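Local coordinates for protein MAR1 Ribonuclease (Caenorhabditis elegans, PDB 2B34) that is probably a hydrolase of the isochorismatase family, perhaps a ribonuclease, although its natural substrate is uncertain, at residues Thr70-Glu73 / Gly74-Glu77; Ser140-Asp143 / Arg144-Phe148; Glu162-Ile165 / Leu166-Gly170. All blocks are in the same frame, centred on the assembly; numbering follows the deposited sequence.

Interaction 1 (Thr70-Glu73 / Gly74-Glu77)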
ATOM      1  N   THR A  70       6.497  10.555  32.581  1.00 19.55           N
ATOM      2  CA  THR A  70       5.141  10.981  32.213  1.00 20.08           C
ATOM      3  C   THR A  70       4.215   9.802  31.908  1.00 19.72           C
ATOM      4  O   THR A  70       3.038   9.834  32.254  1.00 19.37           O
ATOM      5  CB  THR A  70       5.153  11.933  30.997  1.00 20.31           C
ATOM      6  OG1 THR A  70       6.186  12.911  31.167  1.00 22.58           O
ATOM      7  CG2 THR A  70       3.817  12.650  30.866  1.00 20.76           C
ATOM      8  N   LEU A  71       4.757   8.769  31.266  1.00 19.55           N
ATOM      9  CA  LEU A  71       3.973   7.584  30.922  1.00 19.75           C
ATOM     10  C   LEU A  71       3.604   6.778  32.164  1.00 19.88           C
ATOM     11  O   LEU A  71       2.472   6.302  32.287  1.00 19.76           O
ATOM     12  CB  LEU A  71       4.716   6.707  29.903  1.00 19.50           C
ATOM     13  CG  LEU A  71       5.057   7.340  28.543  1.00 19.58           C
ATOM     14  CD1 LEU A  71       5.939   6.419  27.731  1.00 18.25           C
ATOM     15  CD2 LEU A  71       3.813   7.718  27.753  1.00 19.74           C
ATOM     16  N   LYS A  72       4.562   6.642  33.080  1.00 19.99           N
ATOM     17  CA  LYS A  72       4.348   5.953  34.354  1.00 20.85           C
ATOM     18  C   LYS A  72       3.309   6.655  35.223  1.00 21.03           C
ATOM     19  O   LYS A  72       2.548   5.998  35.926  1.00 21.21           O
ATOM     20  CB  LYS A  72       5.665   5.818  35.123  1.00 20.65           C
ATOM     21  CG  LYS A  72       6.650   4.852  34.492  1.00 21.16           C
ATOM     22  CD  LYS A  72       7.911   4.690  35.339  1.00 21.93           C
ATOM     23  CE  LYS A  72       7.675   3.767  36.527  1.00 23.46           C
ATOM     24  NZ  LYS A  72       8.932   3.525  37.288  1.00 24.66           N
ATOM     25  N   GLU A  73       3.283   7.988  35.156  1.00 21.62           N
ATOM     26  CA  GLU A  73       2.318   8.810  35.897  1.00 22.34           C
ATOM     27  C   GLU A  73       0.869   8.475  35.550  1.00 21.88           C
ATOM     28  O   GLU A  73      -0.014   8.578  36.400  1.00 21.84           O
ATOM     29  CB  GLU A  73       2.550  10.298  35.619  1.00 22.25           C
ATOM     30  CG  GLU A  73       3.764  10.906  36.290  1.00 23.43           C
ATOM     31  CD  GLU A  73       3.906  12.393  35.986  1.00 24.03           C
ATOM     32  OE1 GLU A  73       3.004  13.180  36.359  1.00 26.20           O
ATOM     33  OE2 GLU A  73       4.925  12.774  35.372  1.00 26.72           O
ATOM     34  N   GLY A  74       0.631   8.089  34.300  1.00 21.80           N
ATOM     35  CA  GLY A  74      -0.723   7.794  33.831  1.00 21.64           C
ATOM     36  C   GLY A  74      -1.160   6.345  33.959  1.00 21.54           C
ATOM     37  O   GLY A  74      -2.347   6.039  33.818  1.00 21.63           O
ATOM     38  N   LEU A  75      -0.207   5.449  34.209  1.00 21.63           N
ATOM     39  CA  LEU A  75      -0.487   4.014  34.248  1.00 21.82           C
ATOM     40  C   LEU A  75      -1.565   3.658  35.260  1.00 22.06           C
ATOM     41  O   LEU A  75      -1.578   4.188  36.374  1.00 21.81           O
ATOM     42  CB  LEU A  75       0.782   3.212  34.548  1.00 21.63           C
ATOM     43  CG  LEU A  75       1.865   3.114  33.475  1.00 21.49           C
ATOM     44  CD1 LEU A  75       3.032   2.314  34.012  1.00 20.23           C
ATOM     45  CD2 LEU A  75       1.333   2.504  32.171  1.00 21.05           C
ATOM     46  N   ALA A  76      -2.461   2.758  34.854  1.00 22.54           N
ATOM     47  CA  ALA A  76      -3.478   2.200  35.739  1.00 23.13           C
ATOM     48  C   ALA A  76      -2.823   1.565  36.964  1.00 23.63           C
ATOM     49  O   ALA A  76      -1.678   1.106  36.901  1.00 23.23           O
ATOM     50  CB  ALA A  76      -4.338   1.185  34.998  1.00 22.94           C
ATOM     51  N   GLU A  77      -3.571   1.539  38.062  1.00 24.46           N
ATOM     52  CA  GLU A  77      -3.042   1.244  39.401  1.00 25.81           C
ATOM     53  C   GLU A  77      -2.172  -0.010  39.591  1.00 26.08           C
ATOM     54  O   GLU A  77      -1.153   0.047  40.292  1.00 27.07           O
ATOM     55  CB  GLU A  77      -4.178   1.256  40.427  1.00 25.87           C
ATOM     56  CG  GLU A  77      -3.697   1.299  41.865  1.00 27.86           C
ATOM     57  CD  GLU A  77      -4.685   1.971  42.789  1.00 29.31           C
ATOM     58  OE1 GLU A  77      -5.894   1.671  42.699  1.00 29.55           O
ATOM     59  OE2 GLU A  77      -4.242   2.808  43.603  1.00 30.68           O
TER
HETATM   60  O   HOH W   1       0.519   5.499  37.971  1.00 20.05           O
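Gly74 meets the peptide group of Leu71 from above one face: Gly74 N lies 3.3 Å from Leu71 O and 66° out of the carbonyl plane, so this hydrogen bond does not use an in-plane lone pair. The next peptide repeats the arrangement. Leu75 N bonds Lys72 O at 3.3 Å, standing 72° out of that plane. Both bonds link residues three apart, the spacing of a 3-10 turn, and a weak bond from Leu75 N to Leu71 O at 3.4 Å adds a helical i to i+4 component.

The Leu75 side chain folds back over the same carbonyls. With CG held beside its own backbone N (chi1 -71°), CG reaches 3.5 Å from Leu71 O, while CD1 rests 3.9 Å from Lys72 CA. Beyond the turn, Leu75 continues onto Val56 and Ile81, and Leu71 packs on Ile37 and Ile44 of helix 33-49. A water 2.9 Å from both Lys72 O and Leu75 O can bridge them, though it has more acceptors in reach than protons to give.

Chemically, Leu71 O receives two N-H groups, one of them weakly, and Lys72 O accepts from Leu75 N and probably, at times, from the water. These carbonyls thus take rather long, out-of-plane i to i+3 bonds, probably helped by solvent, while hydrocarbon from Leu75 lies along their flank.

Interaction 2 (Ser140-Asp143 / Arg144-Phe148)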
ATOM      1  N   SER A 140      15.412   5.614  12.492  1.00 15.92           N
ATOM      2  CA  SER A 140      15.368   5.971  11.076  1.00 15.64           C
ATOM      3  C   SER A 140      13.935   6.009  10.543  1.00 15.45           C
ATOM      4  O   SER A 140      13.133   5.126  10.854  1.00 15.43           O
ATOM      5  CB  SER A 140      16.180   4.960  10.269  1.00 15.70           C
ATOM      6  OG  SER A 140      15.811   4.995   8.904  1.00 16.60           O
ATOM      7  N   HIS A 141      13.634   7.023   9.730  1.00 15.20           N
ATOM      8  CA  HIS A 141      12.343   7.137   9.038  1.00 14.85           C
ATOM      9  C   HIS A 141      12.034   5.932   8.143  1.00 14.75           C
ATOM     10  O   HIS A 141      10.893   5.471   8.090  1.00 14.42           O
ATOM     11  CB  HIS A 141      12.294   8.404   8.176  1.00 14.67           C
ATOM     12  CG  HIS A 141      12.254   9.680   8.959  1.00 15.03           C
ATOM     13  ND1 HIS A 141      13.165  10.698   8.767  1.00 14.46           N
ATOM     14  CD2 HIS A 141      11.411  10.110   9.928  1.00 14.19           C
ATOM     15  CE1 HIS A 141      12.882  11.698   9.580  1.00 14.61           C
ATOM     16  NE2 HIS A 141      11.823  11.367  10.298  1.00 15.97           N
ATOM     17  N   THR A 142      13.053   5.449   7.430  1.00 14.64           N
ATOM     18  CA  THR A 142      12.906   4.316   6.514  1.00 14.83           C
ATOM     19  C   THR A 142      12.536   3.045   7.274  1.00 14.52           C
ATOM     20  O   THR A 142      11.649   2.295   6.846  1.00 14.49           O
ATOM     21  CB  THR A 142      14.186   4.112   5.661  1.00 14.81           C
ATOM     22  OG1 THR A 142      14.456   5.313   4.927  1.00 16.15           O
ATOM     23  CG2 THR A 142      14.023   2.959   4.670  1.00 14.92           C
ATOM     24  N   ASP A 143      13.210   2.819   8.400  1.00 14.33           N
ATOM     25  CA  ASP A 143      12.922   1.681   9.280  1.00 14.43           C
ATOM     26  C   ASP A 143      11.468   1.682   9.762  1.00 14.30           C
ATOM     27  O   ASP A 143      10.796   0.653   9.708  1.00 14.50           O
ATOM     28  CB  ASP A 143      13.885   1.668  10.477  1.00 14.28           C
ATOM     29  CG  ASP A 143      15.242   1.069  10.131  1.00 14.83           C
ATOM     30  OD1 ASP A 143      15.332   0.315   9.138  1.00 15.56           O
ATOM     31  OD2 ASP A 143      16.222   1.350  10.852  1.00 14.00           O
ATOM     32  N   ARG A 144      11.005   2.844  10.221  1.00 14.36           N
ATOM     33  CA  ARG A 144       9.630   3.044  10.691  1.00 14.19           C
ATOM     34  C   ARG A 144       8.613   2.828   9.564  1.00 14.53           C
ATOM     35  O   ARG A 144       7.610   2.130   9.748  1.00 14.44           O
ATOM     36  CB  ARG A 144       9.477   4.461  11.259  1.00 14.20           C
ATOM     37  CG  ARG A 144       8.129   4.751  11.928  1.00 13.98           C
ATOM     38  CD  ARG A 144       7.955   6.241  12.202  1.00 13.83           C
ATOM     39  NE  ARG A 144       6.682   6.533  12.864  1.00 13.18           N
ATOM     40  CZ  ARG A 144       6.112   7.733  12.919  1.00 12.54           C
ATOM     41  NH1 ARG A 144       6.682   8.779  12.329  1.00 12.53           N
ATOM     42  NH2 ARG A 144       4.952   7.885  13.549  1.00 11.84           N
ATOM     43  N   HIS A 145       8.883   3.438   8.410  1.00 14.53           N
ATOM     44  CA  HIS A 145       8.004   3.355   7.242  1.00 14.73           C
ATOM     45  C   HIS A 145       7.729   1.905   6.861  1.00 14.40           C
ATOM     46  O   HIS A 145       6.577   1.498   6.716  1.00 14.20           O
ATOM     47  CB  HIS A 145       8.626   4.105   6.056  1.00 14.83           C
ATOM     48  CG  HIS A 145       7.704   4.265   4.884  1.00 16.43           C
ATOM     49  ND1 HIS A 145       7.714   3.405   3.805  1.00 18.78           N
ATOM     50  CD2 HIS A 145       6.756   5.193   4.614  1.00 16.81           C
ATOM     51  CE1 HIS A 145       6.805   3.791   2.926  1.00 18.33           C
ATOM     52  NE2 HIS A 145       6.209   4.874   3.393  1.00 18.67           N
ATOM     53  N   PHE A 146       8.795   1.126   6.715  1.00 13.99           N
ATOM     54  CA  PHE A 146       8.653  -0.256   6.297  1.00 13.87           C
ATOM     55  C   PHE A 146       8.264  -1.193   7.429  1.00 13.76           C
ATOM     56  O   PHE A 146       7.755  -2.276   7.172  1.00 13.64           O
ATOM     57  CB  PHE A 146       9.899  -0.729   5.541  1.00 13.96           C
ATOM     58  CG  PHE A 146       9.984  -0.170   4.151  1.00 14.09           C
ATOM     59  CD1 PHE A 146       9.339  -0.810   3.093  1.00 13.81           C
ATOM     60  CD2 PHE A 146      10.665   1.021   3.905  1.00 13.87           C
ATOM     61  CE1 PHE A 146       9.386  -0.283   1.803  1.00 13.37           C
ATOM     62  CE2 PHE A 146      10.722   1.555   2.618  1.00 14.01           C
ATOM     63  CZ  PHE A 146      10.083   0.899   1.564  1.00 13.84           C
ATOM     64  N   ALA A 147       8.487  -0.766   8.674  1.00 13.85           N
ATOM     65  CA  ALA A 147       7.972  -1.495   9.833  1.00 14.12           C
ATOM     66  C   ALA A 147       6.465  -1.631   9.696  1.00 14.26           C
ATOM     67  O   ALA A 147       5.931  -2.728   9.826  1.00 14.14           O
ATOM     68  CB  ALA A 147       8.318  -0.787  11.125  1.00 13.64           C
ATOM     69  N   PHE A 148       5.798  -0.515   9.403  1.00 14.75           N
ATOM     70  CA  PHE A 148       4.343  -0.486   9.247  1.00 15.48           C
ATOM     71  C   PHE A 148       3.894  -1.381   8.089  1.00 16.17           C
ATOM     72  O   PHE A 148       2.891  -2.084   8.196  1.00 16.29           O
ATOM     73  CB  PHE A 148       3.843   0.950   9.037  1.00 15.23           C
ATOM     74  CG  PHE A 148       4.059   1.871  10.224  1.00 15.07           C
ATOM     75  CD1 PHE A 148       3.935   1.403  11.533  1.00 14.91           C
ATOM     76  CD2 PHE A 148       4.352   3.220  10.022  1.00 14.85           C
ATOM     77  CE1 PHE A 148       4.123   2.261  12.624  1.00 14.68           C
ATOM     78  CE2 PHE A 148       4.538   4.089  11.107  1.00 14.09           C
ATOM     79  CZ  PHE A 148       4.420   3.606  12.412  1.00 14.15           C
TER
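Thr142 and Phe146, one helical turn apart, lie side by side and point the same way. The methyl does the touching: Thr142 CG2 comes 4.0 Å from Phe146 CD2, at the rim of the ring, and Thr142 O sits in the ring plane at that edge, 3.4 Å from CD2. The methyl is there because CG2 stands opposite the backbone N, with OG1 beside it (chi1 -58°). His145 addresses the ring differently, its ND1 lying 3.7 Å above one face of Phe146 and offset toward the rim.

Arg144 leaves the turn as an extended chain, and its guanidinium bonds Val133 O, Val136 O and Thr191 OG1. Asp143 OD1 is hydrogen-bonded to Thr160 OG1 of the second subunit.

Beneath the side chains the backbone is regular: Arg144 N to Ser140 O measures 3.2 Å with an N-H...O angle of 164°, and His145 N to His141 O 2.9 Å. Ser140 OG accepts a weak bond from Asp143 N at 3.4 Å. This is a serine N-cap opening helix 141-154, the crossover helix of a beta-alpha-beta unit between strands 128-137 and 157-159 in the parallel alpha/beta fold of the isochorismatase family.

Interaction 3 (Glu162-Ile165 / Leu166-Gly170)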
ATOM      1  N   GLU A 162      -6.558   8.525  17.964  1.00 17.33           N
ATOM      2  CA  GLU A 162      -7.943   8.994  18.030  1.00 17.67           C
ATOM      3  C   GLU A 162      -8.931   7.961  17.485  1.00 17.73           C
ATOM      4  O   GLU A 162     -10.014   7.775  18.051  1.00 17.49           O
ATOM      5  CB  GLU A 162      -8.121  10.347  17.334  1.00 17.93           C
ATOM      6  CG  GLU A 162      -9.400  11.056  17.757  1.00 18.75           C
ATOM      7  CD  GLU A 162      -9.690  12.301  16.950  1.00 19.36           C
ATOM      8  OE1 GLU A 162      -8.980  13.312  17.125  1.00 19.66           O
ATOM      9  OE2 GLU A 162     -10.651  12.273  16.152  1.00 20.61           O
ATOM     10  N   ALA A 163      -8.557   7.299  16.386  1.00 17.73           N
ATOM     11  CA  ALA A 163      -9.356   6.196  15.850  1.00 17.76           C
ATOM     12  C   ALA A 163      -9.564   5.109  16.909  1.00 17.81           C
ATOM     13  O   ALA A 163     -10.670   4.588  17.062  1.00 17.52           O
ATOM     14  CB  ALA A 163      -8.704   5.610  14.607  1.00 17.78           C
ATOM     15  N   THR A 164      -8.499   4.785  17.640  1.00 17.94           N
ATOM     16  CA  THR A 164      -8.541   3.740  18.666  1.00 18.43           C
ATOM     17  C   THR A 164      -9.397   4.130  19.879  1.00 18.67           C
ATOM     18  O   THR A 164     -10.250   3.346  20.304  1.00 18.91           O
ATOM     19  CB  THR A 164      -7.118   3.310  19.102  1.00 18.32           C
ATOM     20  OG1 THR A 164      -6.369   2.918  17.947  1.00 18.47           O
ATOM     21  CG2 THR A 164      -7.159   2.136  20.074  1.00 18.52           C
ATOM     22  N   ILE A 165      -9.179   5.333  20.416  1.00 19.08           N
ATOM     23  CA  ILE A 165      -9.888   5.799  21.620  1.00 19.52           C
ATOM     24  C   ILE A 165     -11.399   5.817  21.387  1.00 19.54           C
ATOM     25  O   ILE A 165     -12.168   5.294  22.196  1.00 19.37           O
ATOM     26  CB  ILE A 165      -9.446   7.233  22.065  1.00 19.82           C
ATOM     27  CG1 ILE A 165      -7.920   7.384  22.154  1.00 20.24           C
ATOM     28  CG2 ILE A 165     -10.119   7.632  23.379  1.00 19.97           C
ATOM     29  CD1 ILE A 165      -7.215   6.413  23.051  1.00 22.48           C
ATOM     30  N   LEU A 166     -11.799   6.418  20.269  1.00 19.55           N
ATOM     31  CA  LEU A 166     -13.202   6.550  19.898  1.00 19.74           C
ATOM     32  C   LEU A 166     -13.801   5.231  19.427  1.00 20.04           C
ATOM     33  O   LEU A 166     -15.002   5.008  19.578  1.00 20.33           O
ATOM     34  CB  LEU A 166     -13.372   7.633  18.829  1.00 19.61           C
ATOM     35  CG  LEU A 166     -13.201   9.076  19.314  1.00 19.45           C
ATOM     36  CD1 LEU A 166     -13.193  10.035  18.149  1.00 19.70           C
ATOM     37  CD2 LEU A 166     -14.300   9.455  20.313  1.00 19.45           C
ATOM     38  N   GLY A 167     -12.964   4.372  18.848  1.00 20.24           N
ATOM     39  CA  GLY A 167     -13.374   3.025  18.455  1.00 20.55           C
ATOM     40  C   GLY A 167     -13.715   2.158  19.656  1.00 20.90           C
ATOM     41  O   GLY A 167     -14.628   1.336  19.596  1.00 20.61           O
ATOM     42  N   LEU A 168     -12.984   2.351  20.752  1.00 21.30           N
ATOM     43  CA  LEU A 168     -13.233   1.613  21.991  1.00 22.01           C
ATOM     44  C   LEU A 168     -14.592   1.933  22.622  1.00 22.63           C
ATOM     45  O   LEU A 168     -15.229   1.045  23.192  1.00 22.77           O
ATOM     46  CB  LEU A 168     -12.104   1.843  23.007  1.00 21.84           C
ATOM     47  CG  LEU A 168     -10.766   1.134  22.748  1.00 21.65           C
ATOM     48  CD1 LEU A 168      -9.617   1.849  23.470  1.00 20.67           C
ATOM     49  CD2 LEU A 168     -10.825  -0.348  23.137  1.00 21.08           C
ATOM     50  N   VAL A 169     -15.038   3.186  22.514  1.00 23.25           N
ATOM     51  CA  VAL A 169     -16.303   3.603  23.148  1.00 23.88           C
ATOM     52  C   VAL A 169     -17.555   3.410  22.273  1.00 24.39           C
ATOM     53  O   VAL A 169     -18.663   3.269  22.792  1.00 24.30           O
ATOM     54  CB  VAL A 169     -16.243   5.047  23.742  1.00 23.83           C
ATOM     55  CG1 VAL A 169     -15.303   5.093  24.942  1.00 23.78           C
ATOM     56  CG2 VAL A 169     -15.842   6.081  22.685  1.00 23.84           C
ATOM     57  N   GLY A 170     -17.375   3.428  20.953  1.00 24.96           N
ATOM     58  CA  GLY A 170     -18.448   3.084  20.017  1.00 25.66           C
ATOM     59  C   GLY A 170     -19.472   4.171  19.741  1.00 26.32           C
ATOM     60  O   GLY A 170     -20.130   4.149  18.700  1.00 26.03           O
TER
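Glu162 and Leu166 meet along one side of alpha-helix 161-169, which follows strand 157-159, an outermost strand of the parallel sheet within this chain in the isochorismatase-family alpha/beta fold.

The backbone bonds come first, as their i to i+4 spacing establishes the helix. Leu166 N reaches Glu162 O at 3.2 Å with an N-H...O angle of 166°. The bonds of Gly167 N to Ala163 O and Leu168 N to Thr164 O are both 2.9 Å long and more bent.

Van der Waals contacts of the side chains, with carbon and with backbone carbonyl oxygens, form the second group. Glu162 and Leu166 run side by side in the same direction, and Leu166 CD1 lies 3.9 Å from Glu162 CG, flanking the stem of the acid. On another side, Leu168 leans on the preceding turn: its CG is 3.3 Å from Thr164 O, a tight approach, and its CD1 is 4.2 Å from Thr164 CG2. A branch of Val169, CG2, lies 3.8 Å from Ile165 O. Within the chain, Thr164 and Leu168 pack on Ile105 of strand 103-109, and Ile165 on Leu43 and Ala46 of helix 33-49.

Polar side-chain contacts are directed elsewhere. Glu162, extended with CG opposite the backbone N (chi1 -162°), delivers its carboxylate to the fourth subunit, where OE1 forms a salt bridge with Arg139 and OE2 a hydrogen bond with His112. A partner on each oxygen should limit the rotation of the carboxylate. Thr164 OG1 turns back to bond Thr160 O, just before the helix begins.

Gly170 is the first residue to leave helical phi/psi, with a positive phi of 80°, while its N still bonds Leu166 O at 3.2 Å.

Each interaction lies on one uninterrupted run of chain, so all three are local turns that close no long loop; in series, they neither nest nor cross. Interaction 1 comes first, leading from helix 69-74 toward strand 81-84, outermost within this chain, and packs on helix 33-49 and strands 54-59 and 81-84. Interaction 2 opens helix 141-154 on the opposite side of the chain's centre and packs on strand 128-137. Strand 157-159 then leads to interaction 3, set against helices 33-49 and 177-183 and strand 103-109. None touch within the chain. Between subunits they are related: Asp143 of interaction 2 packs on Glu162 of the second subunit, and Glu162 of interaction 3 on Asp143 of the fourth.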